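Local coordinates for protein putative aspartyl-tRNA synthetase (Leishmania major, PDB 6OD8) that probably catalyses the ATP-dependent attachment of L-aspartate to tRNA(Asp), as a class II aminoacyl-tRNA synthetase, at residues 209-212 against 216-219; 221-226 against 346-351; 337-342 against 535-540; 533-536 against 542-545. One frame throughout, in Å; residues are numbered along the deposited sequence.

Contact 1: 209-212 against 216-219; sequences WMDL and ASGA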
loop_
_atom_site.group_PDB
_atom_site.type_symbol
_atom_site.label_atom_id
_atom_site.label_comp_id
_atom_site.label_asym_id
_atom_site.label_seq_id
_atom_site.Cartn_x
_atom_site.Cartn_y
_atom_site.Cartn_z
ATOM N N TRP A 209 -2.527 -16.226 -15.926
ATOM C CA TRP A 209 -3.924 -16.348 -15.510
ATOM C C TRP A 209 -4.333 -17.802 -15.352
ATOM O O TRP A 209 -5.199 -18.118 -14.524
ATOM C CB TRP A 209 -4.848 -15.645 -16.509
ATOM C CG TRP A 209 -4.541 -15.969 -17.951
ATOM C CD1 TRP A 209 -5.105 -16.950 -18.723
ATOM C CD2 TRP A 209 -3.584 -15.305 -18.782
ATOM N NE1 TRP A 209 -4.557 -16.929 -19.983
ATOM C CE2 TRP A 209 -3.611 -15.938 -20.039
ATOM C CE3 TRP A 209 -2.687 -14.246 -18.572
ATOM C CZ2 TRP A 209 -2.780 -15.536 -21.100
ATOM C CZ3 TRP A 209 -1.865 -13.851 -19.628
ATOM C CH2 TRP A 209 -1.922 -14.494 -20.873
ATOM N N MET A 210 -3.738 -18.703 -16.132
ATOM C CA MET A 210 -3.990 -20.123 -15.917
ATOM C C MET A 210 -3.268 -20.621 -14.665
ATOM O O MET A 210 -3.847 -21.333 -13.828
ATOM C CB MET A 210 -3.546 -20.915 -17.156
ATOM C CG MET A 210 -3.851 -22.379 -17.120
ATOM S SD MET A 210 -5.642 -22.700 -17.257
ATOM C CE MET A 210 -5.624 -24.480 -17.073
ATOM N N ASP A 211 -1.985 -20.280 -14.546
ATOM C CA ASP A 211 -1.179 -20.730 -13.407
ATOM C C ASP A 211 -1.792 -20.315 -12.078
ATOM O O ASP A 211 -1.756 -21.079 -11.102
ATOM C CB ASP A 211 0.237 -20.166 -13.496
ATOM C CG ASP A 211 1.038 -20.449 -12.221
ATOM O OD1 ASP A 211 1.468 -21.603 -12.039
ATOM O OD2 ASP A 211 1.149 -19.547 -11.369
ATOM N N LEU A 212 -2.335 -19.094 -12.003
ATOM C CA LEU A 212 -2.831 -18.612 -10.725
ATOM C C LEU A 212 -3.983 -19.460 -10.204
ATOM O O LEU A 212 -4.304 -19.376 -9.018
ATOM C CB LEU A 212 -3.273 -17.140 -10.836
ATOM C CG LEU A 212 -2.181 -16.076 -11.020
ATOM C CD1 LEU A 212 -2.778 -14.711 -11.408
ATOM C CD2 LEU A 212 -1.328 -15.947 -9.745
ATOM N N ALA A 216 -1.416 -23.982 -5.107
ATOM C CA ALA A 216 -0.222 -23.381 -4.515
ATOM C C ALA A 216 -0.038 -21.944 -4.975
ATOM O O ALA A 216 0.250 -21.054 -4.166
ATOM C CB ALA A 216 1.023 -24.219 -4.850
ATOM N N SER A 217 -0.187 -21.692 -6.276
ATOM C CA SER A 217 0.020 -20.332 -6.776
ATOM C C SER A 217 -1.012 -19.370 -6.180
ATOM O O SER A 217 -0.666 -18.290 -5.690
ATOM C CB SER A 217 -0.005 -20.360 -8.312
ATOM O OG SER A 217 0.334 -19.112 -8.874
ATOM N N GLY A 218 -2.286 -19.764 -6.172
ATOM C CA GLY A 218 -3.286 -18.949 -5.507
ATOM C C GLY A 218 -2.969 -18.692 -4.045
ATOM O O GLY A 218 -3.136 -17.571 -3.557
ATOM N N ALA A 219 -2.482 -19.718 -3.332
ATOM C CA ALA A 219 -2.169 -19.549 -1.910
ATOM C C ALA A 219 -0.990 -18.619 -1.716
ATOM O O ALA A 219 -0.970 -17.824 -0.767
ATOM C CB ALA A 219 -1.882 -20.907 -1.247
#
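D211 and S217 join two consecutive helices in a buried, short-range contact. Helix 208-211 and the residue after it, L212, lie against the first turn of helix 215-237, with a tight connection between them. The CA atoms of L212 and S217 are 5.2 Å apart, and the two segments bury 147 Å² in all. One side-chain hydrogen bond crosses the gap. S217 OG donates to D211 OD2 at 2.7 Å. The hydroxyl meets this oxygen from above the carboxylate plane, 37° out of it. OG of S217 lies anti to the backbone N (chi1 -173°), and this carries the hydroxyl across to the aspartate. S217 CB also rests on the backbone, 3.4 Å from D211 O. That carbonyl accepts a hydrogen bond from T214 OG1 in the connection.

Helix 215-237 is the long helix of motif 1 in the class II synthetase fold, the motif that builds the dimer interface. The contact joins its first turn to the helix before it. W209, on the other helix, packs on S515 of the second subunit. D211 carries more than the serine bond: OD2 forms a salt bridge with R208 and OD1 one with R204. Two arginines around a buried carboxylate would be expected to stabilise its negative charge. The L212 side chain lies beside the serine, its CD2 methyl 3.7 Å from S217 OG. It also packs against F221, one turn further along the long helix. At G218 the meeting is backbone to backbone, with L212 O 3.5 Å from G218 N.

Contact 2: 221-226 against 346-351; sequences FRLQSR and TKELKN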
loop_
_atom_site.group_PDB
_atom_site.type_symbol
_atom_site.label_atom_id
_atom_site.label_comp_id
_atom_site.label_asym_id
_atom_site.label_seq_id
_atom_site.Cartn_x
_atom_site.Cartn_y
_atom_site.Cartn_z
ATOM N N PHE A 221 -0.194 -16.028 -3.390
ATOM C CA PHE A 221 -0.518 -14.613 -3.513
ATOM C C PHE A 221 -1.539 -14.152 -2.484
ATOM O O PHE A 221 -1.546 -12.968 -2.142
ATOM C CB PHE A 221 -0.950 -14.315 -4.947
ATOM C CG PHE A 221 0.206 -14.397 -5.898
ATOM C CD1 PHE A 221 0.360 -15.481 -6.734
ATOM C CD2 PHE A 221 1.191 -13.414 -5.878
ATOM C CE1 PHE A 221 1.456 -15.569 -7.576
ATOM C CE2 PHE A 221 2.298 -13.500 -6.699
ATOM C CZ PHE A 221 2.424 -14.584 -7.559
ATOM N N ARG A 222 -2.356 -15.055 -1.945
ATOM C CA ARG A 222 -3.117 -14.707 -0.749
ATOM C C ARG A 222 -2.178 -14.404 0.420
ATOM O O ARG A 222 -2.405 -13.455 1.181
ATOM C CB ARG A 222 -4.078 -15.839 -0.389
ATOM C CG ARG A 222 -5.221 -16.026 -1.418
ATOM C CD ARG A 222 -6.066 -17.249 -1.079
ATOM N NE ARG A 222 -6.692 -17.060 0.220
ATOM C CZ ARG A 222 -7.907 -16.541 0.394
ATOM N NH1 ARG A 222 -8.637 -16.181 -0.656
ATOM N NH2 ARG A 222 -8.394 -16.390 1.621
ATOM N N LEU A 223 -1.130 -15.216 0.592
ATOM C CA LEU A 223 -0.166 -14.938 1.662
ATOM C C LEU A 223 0.604 -13.649 1.404
ATOM O O LEU A 223 0.868 -12.888 2.335
ATOM C CB LEU A 223 0.801 -16.118 1.834
ATOM C CG LEU A 223 0.115 -17.392 2.339
ATOM C CD1 LEU A 223 1.058 -18.583 2.180
ATOM C CD2 LEU A 223 -0.315 -17.223 3.791
ATOM N N GLN A 224 0.929 -13.356 0.144
ATOM C CA GLN A 224 1.569 -12.080 -0.154
ATOM C C GLN A 224 0.700 -10.909 0.297
ATOM O O GLN A 224 1.196 -9.938 0.890
ATOM C CB GLN A 224 1.874 -11.976 -1.652
ATOM C CG GLN A 224 2.884 -10.851 -1.993
ATOM C CD GLN A 224 2.635 -10.252 -3.375
ATOM O OE1 GLN A 224 1.726 -9.443 -3.554
ATOM N NE2 GLN A 224 3.418 -10.670 -4.349
ATOM N N SER A 225 -0.602 -10.987 0.027
ATOM C CA SER A 225 -1.518 -9.963 0.508
ATOM C C SER A 225 -1.487 -9.863 2.030
ATOM O O SER A 225 -1.528 -8.751 2.591
ATOM C CB SER A 225 -2.943 -10.273 0.024
ATOM O OG SER A 225 -3.845 -9.292 0.508
ATOM N N ARG A 226 -1.452 -11.009 2.726
ATOM C CA ARG A 226 -1.430 -10.965 4.191
ATOM C C ARG A 226 -0.143 -10.334 4.716
ATOM O O ARG A 226 -0.174 -9.621 5.725
ATOM C CB ARG A 226 -1.593 -12.369 4.795
ATOM C CG ARG A 226 -2.919 -13.049 4.526
ATOM C CD ARG A 226 -4.149 -12.209 4.969
ATOM N NE ARG A 226 -5.365 -13.017 4.888
ATOM C CZ ARG A 226 -6.592 -12.584 5.177
ATOM N NH1 ARG A 226 -6.793 -11.329 5.565
ATOM N NH2 ARG A 226 -7.632 -13.408 5.062
ATOM N N THR A 346 -3.438 -21.502 8.019
ATOM C CA THR A 346 -3.045 -22.890 7.802
ATOM C C THR A 346 -3.534 -23.412 6.456
ATOM O O THR A 346 -2.829 -24.180 5.790
ATOM C CB THR A 346 -3.556 -23.758 8.952
ATOM O OG1 THR A 346 -4.954 -23.551 9.112
ATOM C CG2 THR A 346 -2.863 -23.390 10.267
ATOM N N LYS A 347 -4.743 -23.027 6.040
ATOM C CA LYS A 347 -5.234 -23.438 4.727
ATOM C C LYS A 347 -4.241 -23.080 3.622
ATOM O O LYS A 347 -3.876 -23.922 2.793
ATOM C CB LYS A 347 -6.578 -22.775 4.426
ATOM C CG LYS A 347 -7.242 -23.342 3.166
ATOM C CD LYS A 347 -8.644 -22.753 2.955
ATOM C CE LYS A 347 -9.314 -23.325 1.723
ATOM N NZ LYS A 347 -10.747 -22.908 1.613
ATOM N N GLU A 348 -3.817 -21.821 3.592
ATOM C CA GLU A 348 -2.910 -21.370 2.545
ATOM C C GLU A 348 -1.543 -22.031 2.671
ATOM O O GLU A 348 -0.938 -22.431 1.663
ATOM C CB GLU A 348 -2.777 -19.845 2.600
ATOM C CG GLU A 348 -3.988 -19.081 2.059
ATOM C CD GLU A 348 -5.070 -18.870 3.106
ATOM O OE1 GLU A 348 -4.948 -19.395 4.232
ATOM O OE2 GLU A 348 -6.048 -18.174 2.793
ATOM N N LEU A 349 -1.039 -22.160 3.901
ATOM C CA LEU A 349 0.269 -22.782 4.079
ATOM C C LEU A 349 0.256 -24.225 3.596
ATOM O O LEU A 349 1.220 -24.693 2.975
ATOM C CB LEU A 349 0.691 -22.710 5.550
ATOM C CG LEU A 349 0.862 -21.314 6.143
ATOM C CD1 LEU A 349 0.892 -21.355 7.681
ATOM C CD2 LEU A 349 2.125 -20.628 5.587
ATOM N N LYS A 350 -0.818 -24.960 3.892
ATOM C CA LYS A 350 -0.877 -26.345 3.441
ATOM C C LYS A 350 -1.013 -26.429 1.926
ATOM O O LYS A 350 -0.486 -27.366 1.307
ATOM C CB LYS A 350 -2.036 -27.090 4.123
ATOM N N ASN A 351 -1.708 -25.462 1.316
ATOM C CA ASN A 351 -1.893 -25.477 -0.132
ATOM C C ASN A 351 -0.606 -25.127 -0.877
ATOM O O ASN A 351 -0.394 -25.621 -1.992
ATOM C CB ASN A 351 -3.035 -24.540 -0.526
ATOM C CG ASN A 351 -4.405 -25.195 -0.363
ATOM O OD1 ASN A 351 -4.505 -26.416 -0.312
ATOM N ND2 ASN A 351 -5.456 -24.388 -0.294
HETATM O O HOH W 1 -5.556 -15.606 3.685
#
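R222 and E348 form a salt bridge in which one carboxylate oxygen takes both bonds. R222 NE donates to E348 OE2 at 2.9 Å, and R222 NH2 reaches the same OE2 at 3.2 Å. The grip is side-on. The NE bond is the straighter one, with an N-H...O angle of 152°; the NH2 bond is more bent. NE uses the anti lone pair of OE2, while NH2 meets the oxygen nearly along its C-O axis. The guanidinium and carboxylate planes are 18° apart, close to coplanar. E348 bends at chi2, which swings its carboxylate toward the arginine.

A water adds a third hydrogen bond to this oxygen. It donates to E348 OE2 at 2.8 Å and accepts from R226 NE at 2.9 Å. R226 is thereby tied to the same glutamate from the next turn. This gathering of positive charge would tend to keep E348 ionised.

Next to the salt bridge the packing is apolar, and L223 carries it. Its CD2 methyl lies 3.8 Å from E348 CB. Its CD1 meets L349 CD2 at 4.1 Å, the two leucine side chains crossing at about a right angle. L223 also touches L538 on helix 530-538.

The helix segments run at 135° to each other, their axes 10.1 Å apart. Helix 346-353 packs on one side of the long motif 1 helix of a class II synthetase through E348 and L349. On helix 215-237, S225 OG is hydrogen-bonded to the backbone N of E242 of the second subunit, as expected of the motif that forms the dimer.

Contact 3: 337-342 against 535-540; sequences YIFERL and MLYLGL. With EDO (1,2-ethanediol), chain I.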
loop_
_atom_site.group_PDB
_atom_site.type_symbol
_atom_site.label_atom_id
_atom_site.label_comp_id
_atom_site.label_asym_id
_atom_site.label_seq_id
_atom_site.Cartn_x
_atom_site.Cartn_y
_atom_site.Cartn_z
ATOM N N TYR A 337 5.399 -9.962 14.649
ATOM C CA TYR A 337 3.968 -9.780 14.424
ATOM C C TYR A 337 3.524 -10.466 13.138
ATOM O O TYR A 337 2.507 -11.170 13.108
ATOM C CB TYR A 337 3.684 -8.275 14.366
ATOM C CG TYR A 337 2.246 -7.840 14.141
ATOM C CD1 TYR A 337 1.436 -7.481 15.214
ATOM C CD2 TYR A 337 1.726 -7.715 12.853
ATOM C CE1 TYR A 337 0.117 -7.036 15.015
ATOM C CE2 TYR A 337 0.407 -7.281 12.644
ATOM C CZ TYR A 337 -0.390 -6.946 13.731
ATOM O OH TYR A 337 -1.699 -6.506 13.534
ATOM N N ILE A 338 4.270 -10.245 12.054
ATOM C CA ILE A 338 3.915 -10.814 10.755
ATOM C C ILE A 338 3.953 -12.339 10.813
ATOM O O ILE A 338 2.995 -13.017 10.424
ATOM C CB ILE A 338 4.839 -10.252 9.657
ATOM C CG1 ILE A 338 4.559 -8.758 9.458
ATOM C CG2 ILE A 338 4.687 -11.014 8.329
ATOM C CD1 ILE A 338 5.535 -8.040 8.523
ATOM N N PHE A 339 5.059 -12.897 11.302
ATOM C CA PHE A 339 5.235 -14.347 11.318
ATOM C C PHE A 339 4.189 -15.018 12.188
ATOM O O PHE A 339 3.679 -16.098 11.854
ATOM C CB PHE A 339 6.641 -14.700 11.852
ATOM C CG PHE A 339 7.766 -14.338 10.922
ATOM C CD1 PHE A 339 7.567 -14.288 9.556
ATOM C CD2 PHE A 339 9.049 -14.077 11.429
ATOM C CE1 PHE A 339 8.610 -13.974 8.701
ATOM C CE2 PHE A 339 10.098 -13.772 10.589
ATOM C CZ PHE A 339 9.879 -13.709 9.211
ATOM N N GLU A 340 3.880 -14.413 13.332
ATOM C CA GLU A 340 2.870 -14.994 14.212
ATOM C C GLU A 340 1.498 -15.029 13.549
ATOM O O GLU A 340 0.744 -15.994 13.727
ATOM C CB GLU A 340 2.842 -14.201 15.517
ATOM C CG GLU A 340 1.641 -14.384 16.394
ATOM C CD GLU A 340 1.671 -13.414 17.574
ATOM O OE1 GLU A 340 2.780 -13.172 18.115
ATOM O OE2 GLU A 340 0.596 -12.881 17.939
ATOM N N ARG A 341 1.176 -14.018 12.749
ATOM C CA ARG A 341 -0.124 -14.001 12.085
ATOM C C ARG A 341 -0.128 -14.854 10.814
ATOM O O ARG A 341 -1.132 -15.514 10.513
ATOM C CB ARG A 341 -0.521 -12.549 11.807
ATOM C CG ARG A 341 -1.082 -11.940 13.095
ATOM C CD ARG A 341 -1.202 -10.448 13.095
ATOM N NE ARG A 341 -1.651 -10.011 14.424
ATOM C CZ ARG A 341 -0.900 -10.034 15.527
ATOM N NH1 ARG A 341 0.362 -10.465 15.486
ATOM N NH2 ARG A 341 -1.418 -9.632 16.683
ATOM N N LEU A 342 0.983 -14.884 10.072
ATOM C CA LEU A 342 1.044 -15.764 8.905
ATOM C C LEU A 342 0.842 -17.213 9.302
ATOM O O LEU A 342 0.234 -17.987 8.551
ATOM C CB LEU A 342 2.368 -15.606 8.162
ATOM C CG LEU A 342 2.607 -14.313 7.354
ATOM C CD1 LEU A 342 4.004 -14.394 6.746
ATOM C CD2 LEU A 342 1.518 -14.036 6.260
ATOM N N MET A 535 9.032 -15.465 -0.571
ATOM C CA MET A 535 9.834 -16.566 -1.096
ATOM C C MET A 535 10.632 -17.244 0.015
ATOM O O MET A 535 10.616 -18.474 0.146
ATOM C CB MET A 535 10.762 -16.036 -2.191
ATOM C CG MET A 535 11.848 -17.026 -2.621
ATOM S SD MET A 535 12.998 -16.233 -3.751
ATOM C CE MET A 535 13.989 -17.607 -4.279
ATOM N N LEU A 536 11.333 -16.457 0.839
ATOM C CA LEU A 536 12.171 -17.079 1.872
ATOM C C LEU A 536 11.320 -17.692 2.984
ATOM O O LEU A 536 11.641 -18.773 3.491
ATOM C CB LEU A 536 13.159 -16.054 2.443
ATOM C CG LEU A 536 14.239 -15.643 1.424
ATOM C CD1 LEU A 536 14.929 -14.351 1.836
ATOM C CD2 LEU A 536 15.252 -16.781 1.242
ATOM N N TYR A 537 10.232 -17.024 3.368
ATOM C CA TYR A 537 9.315 -17.587 4.361
ATOM C C TYR A 537 8.813 -18.969 3.950
ATOM O O TYR A 537 8.749 -19.896 4.767
ATOM C CB TYR A 537 8.126 -16.640 4.552
ATOM C CG TYR A 537 7.105 -17.154 5.530
ATOM C CD1 TYR A 537 7.308 -17.025 6.909
ATOM C CD2 TYR A 537 5.918 -17.749 5.087
ATOM C CE1 TYR A 537 6.355 -17.486 7.826
ATOM C CE2 TYR A 537 4.977 -18.216 5.988
ATOM C CZ TYR A 537 5.191 -18.085 7.349
ATOM O OH TYR A 537 4.242 -18.566 8.228
ATOM N N LEU A 538 8.406 -19.110 2.696
ATOM C CA LEU A 538 7.860 -20.360 2.188
ATOM C C LEU A 538 8.927 -21.284 1.622
ATOM O O LEU A 538 8.601 -22.406 1.210
ATOM C CB LEU A 538 6.825 -20.058 1.099
ATOM C CG LEU A 538 5.558 -19.325 1.553
ATOM C CD1 LEU A 538 4.667 -18.950 0.329
ATOM C CD2 LEU A 538 4.748 -20.173 2.537
ATOM N N GLY A 539 10.173 -20.824 1.544
ATOM C CA GLY A 539 11.241 -21.627 0.975
ATOM C C GLY A 539 11.105 -21.925 -0.501
ATOM O O GLY A 539 11.530 -22.997 -0.942
ATOM N N LEU A 540 10.526 -21.009 -1.282
ATOM C CA LEU A 540 10.299 -21.245 -2.704
ATOM C C LEU A 540 11.612 -21.203 -3.485
ATOM O O LEU A 540 12.556 -20.513 -3.110
ATOM C CB LEU A 540 9.328 -20.192 -3.268
ATOM C CG LEU A 540 7.961 -20.132 -2.591
ATOM C CD1 LEU A 540 7.070 -19.027 -3.209
ATOM C CD2 LEU A 540 7.317 -21.516 -2.702
HETATM C C1 EDO I . -3.105 -13.612 15.349
HETATM O O1 EDO I . -3.782 -12.962 16.429
HETATM C C2 EDO I . -2.185 -14.694 15.899
HETATM O O2 EDO I . -1.536 -14.217 17.080
HETATM O O HOH W 2 4.729 -18.162 10.670
#
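A single water joins F339 to Y537 across the contact. It donates to F339 O at 2.6 Å and lies 2.5 Å from Y537 OH, a separation unusually short for a hydrogen bond. It sits at the edge of the tyrosine ring, in the ring plane. The phenol oxygen is also packed close to L342, whose CB is 3.5 Å away.

The rest of the contact is apolar. L342 CD1 lies over one face of the Y537 ring, 3.9 Å from the centroid and 9° off the normal, a CH-pi contact. The F339 ring runs nearly parallel to that of Y537, with planes at 14°. The two are slid apart, centroids 5.8 Å from each other, and barely overlap. They meet where F339 CE1 approaches Y537 CD1 at 3.8 Å. The tyrosine ring stands out toward helix 325-342 because its CG is anti to the backbone N (chi1 178°). F339 also meets the ring of W363.

On another side of helix 325-342, Y337 O receives both R341 N and R341 NH1, from opposite faces of the carbonyl plane. The R341 guanidinium lies between the Y337 ring and a bound 1,2-ethanediol, probably from the crystallisation liquor, whose O2 donates to E340 OE2 at 2.7 Å. Helix 530-538, which follows the motif 3 strand of class II synthetases, ends in a Schellman motif with G539 as C-prime residue.

No direct hydrogen bond crosses between the segments. The direct contact is therefore apolar packing around the buried Y537, and the water gives its hydroxyl a polar partner.

Contact 4: 533-536 against 542-545; sequences VVML and NVRL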
loop_
_atom_site.group_PDB
_atom_site.type_symbol
_atom_site.label_atom_id
_atom_site.label_comp_id
_atom_site.label_asym_id
_atom_site.label_seq_id
_atom_site.Cartn_x
_atom_site.Cartn_y
_atom_site.Cartn_z
ATOM N N VAL A 533 10.524 -11.741 0.831
ATOM C CA VAL A 533 10.132 -12.252 2.133
ATOM C C VAL A 533 9.145 -13.410 1.983
ATOM O O VAL A 533 9.262 -14.414 2.688
ATOM C CB VAL A 533 9.629 -11.109 3.047
ATOM C CG1 VAL A 533 8.180 -10.757 2.809
ATOM C CG2 VAL A 533 9.865 -11.479 4.513
ATOM N N VAL A 534 8.211 -13.336 1.022
ATOM C CA VAL A 534 7.292 -14.460 0.799
ATOM C C VAL A 534 8.073 -15.679 0.334
ATOM O O VAL A 534 7.848 -16.800 0.804
ATOM C CB VAL A 534 6.177 -14.085 -0.210
ATOM C CG1 VAL A 534 5.343 -15.335 -0.591
ATOM C CG2 VAL A 534 5.284 -13.014 0.351
ATOM N N MET A 535 9.032 -15.465 -0.571
ATOM C CA MET A 535 9.834 -16.566 -1.096
ATOM C C MET A 535 10.632 -17.244 0.015
ATOM O O MET A 535 10.616 -18.474 0.146
ATOM C CB MET A 535 10.762 -16.036 -2.191
ATOM C CG MET A 535 11.848 -17.026 -2.621
ATOM S SD MET A 535 12.998 -16.233 -3.751
ATOM C CE MET A 535 13.989 -17.607 -4.279
ATOM N N LEU A 536 11.333 -16.457 0.839
ATOM C CA LEU A 536 12.171 -17.079 1.872
ATOM C C LEU A 536 11.320 -17.692 2.984
ATOM O O LEU A 536 11.641 -18.773 3.491
ATOM C CB LEU A 536 13.159 -16.054 2.443
ATOM C CG LEU A 536 14.239 -15.643 1.424
ATOM C CD1 LEU A 536 14.929 -14.351 1.836
ATOM C CD2 LEU A 536 15.252 -16.781 1.242
ATOM N N ASN A 542 12.198 -19.967 -6.514
ATOM C CA ASN A 542 12.354 -18.908 -7.504
ATOM C C ASN A 542 11.472 -17.741 -7.108
ATOM O O ASN A 542 10.279 -17.931 -6.850
ATOM C CB ASN A 542 11.970 -19.396 -8.921
ATOM C CG ASN A 542 12.506 -18.491 -10.011
ATOM O OD1 ASN A 542 12.198 -17.295 -10.056
ATOM N ND2 ASN A 542 13.380 -19.042 -10.854
ATOM N N VAL A 543 12.050 -16.539 -7.098
ATOM C CA VAL A 543 11.311 -15.356 -6.673
ATOM C C VAL A 543 10.134 -15.062 -7.598
ATOM O O VAL A 543 9.182 -14.386 -7.186
ATOM C CB VAL A 543 12.267 -14.145 -6.580
ATOM C CG1 VAL A 543 12.735 -13.717 -7.965
ATOM C CG2 VAL A 543 11.601 -12.990 -5.828
ATOM N N ARG A 544 10.183 -15.547 -8.848
ATOM C CA ARG A 544 9.074 -15.348 -9.777
ATOM C C ARG A 544 7.818 -16.085 -9.341
ATOM O O ARG A 544 6.727 -15.760 -9.827
ATOM C CB ARG A 544 9.480 -15.787 -11.182
ATOM C CG ARG A 544 10.662 -14.946 -11.704
ATOM C CD ARG A 544 11.385 -15.602 -12.852
ATOM N NE ARG A 544 12.504 -14.772 -13.301
ATOM C CZ ARG A 544 13.670 -14.681 -12.663
ATOM N NH1 ARG A 544 13.863 -15.349 -11.525
ATOM N NH2 ARG A 544 14.652 -13.912 -13.157
ATOM N N LEU A 545 7.941 -17.078 -8.454
ATOM C CA LEU A 545 6.746 -17.727 -7.924
ATOM C C LEU A 545 5.967 -16.824 -6.980
ATOM O O LEU A 545 4.819 -17.143 -6.667
ATOM C CB LEU A 545 7.109 -19.025 -7.198
ATOM C CG LEU A 545 7.799 -20.089 -8.082
ATOM C CD1 LEU A 545 8.206 -21.327 -7.277
ATOM C CD2 LEU A 545 6.897 -20.510 -9.248
#
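N542, whose backbone lies against M535, presents the oxygen of a flat amide to R544. R544 N donates to N542 OD1 at 2.9 Å, in the carbonyl plane and on a lone pair. R544 NH1 bonds to the same oxygen at 3.0 Å, from a position tilted 18° out of that plane. OD1 lies at the edge of the R544 guanidinium, in its plane. Two donors from one residue thus hold the amide's rotation. The backbone bond makes an Asx turn. L545 N bonds to N542 O as the chain enters the 3-10 segment 543-545. R544 also forms a salt bridge with D552 and a hydrogen bond from NH1 to T304 O.

M535 comes from helix 530-538, the helix of motif 3 in class II synthetases. The contact packs this helix against the chain that returns after its end. The methionine reaches out fully extended, with CG anti to the backbone N (chi1 168°). Its sulfur lies alongside V543, with SD 3.5 Å from V543 CA and 3.6 Å from V543 CB. The CE methyl goes past it to the backbone, 3.7 Å from N542 N. M535 touches mostly main chain here, and no hydrogen bond links the two segments. V543 also forms backbone hydrogen bonds with H305, on which M535 packs too. The side chain of V543 itself rests on L308.

How the contacts relate
Contacts 1 to 4 lie in the class II synthetase domain. Contact 1 closes before the others open. Contacts 1 and 2 follow each other on helix 215-237, with centres 11 Å apart, and both touch the second subunit. Contacts 3 and 4 share M535 and L536 of helix 530-538; their centres are also 11 Å apart. Contacts 2 and 3 are closer, at 9 Å, and alternate along the chain. Helix 325-342 of contact 3 is followed directly by helix 346-353 of contact 2. L349 packs on both L342 and Y537 there. F221 and Q224 reach L545 and V534 of contact 4, respectively. The motif 1 helix, at the dimer interface, is thereby packed against the motif 3 helix.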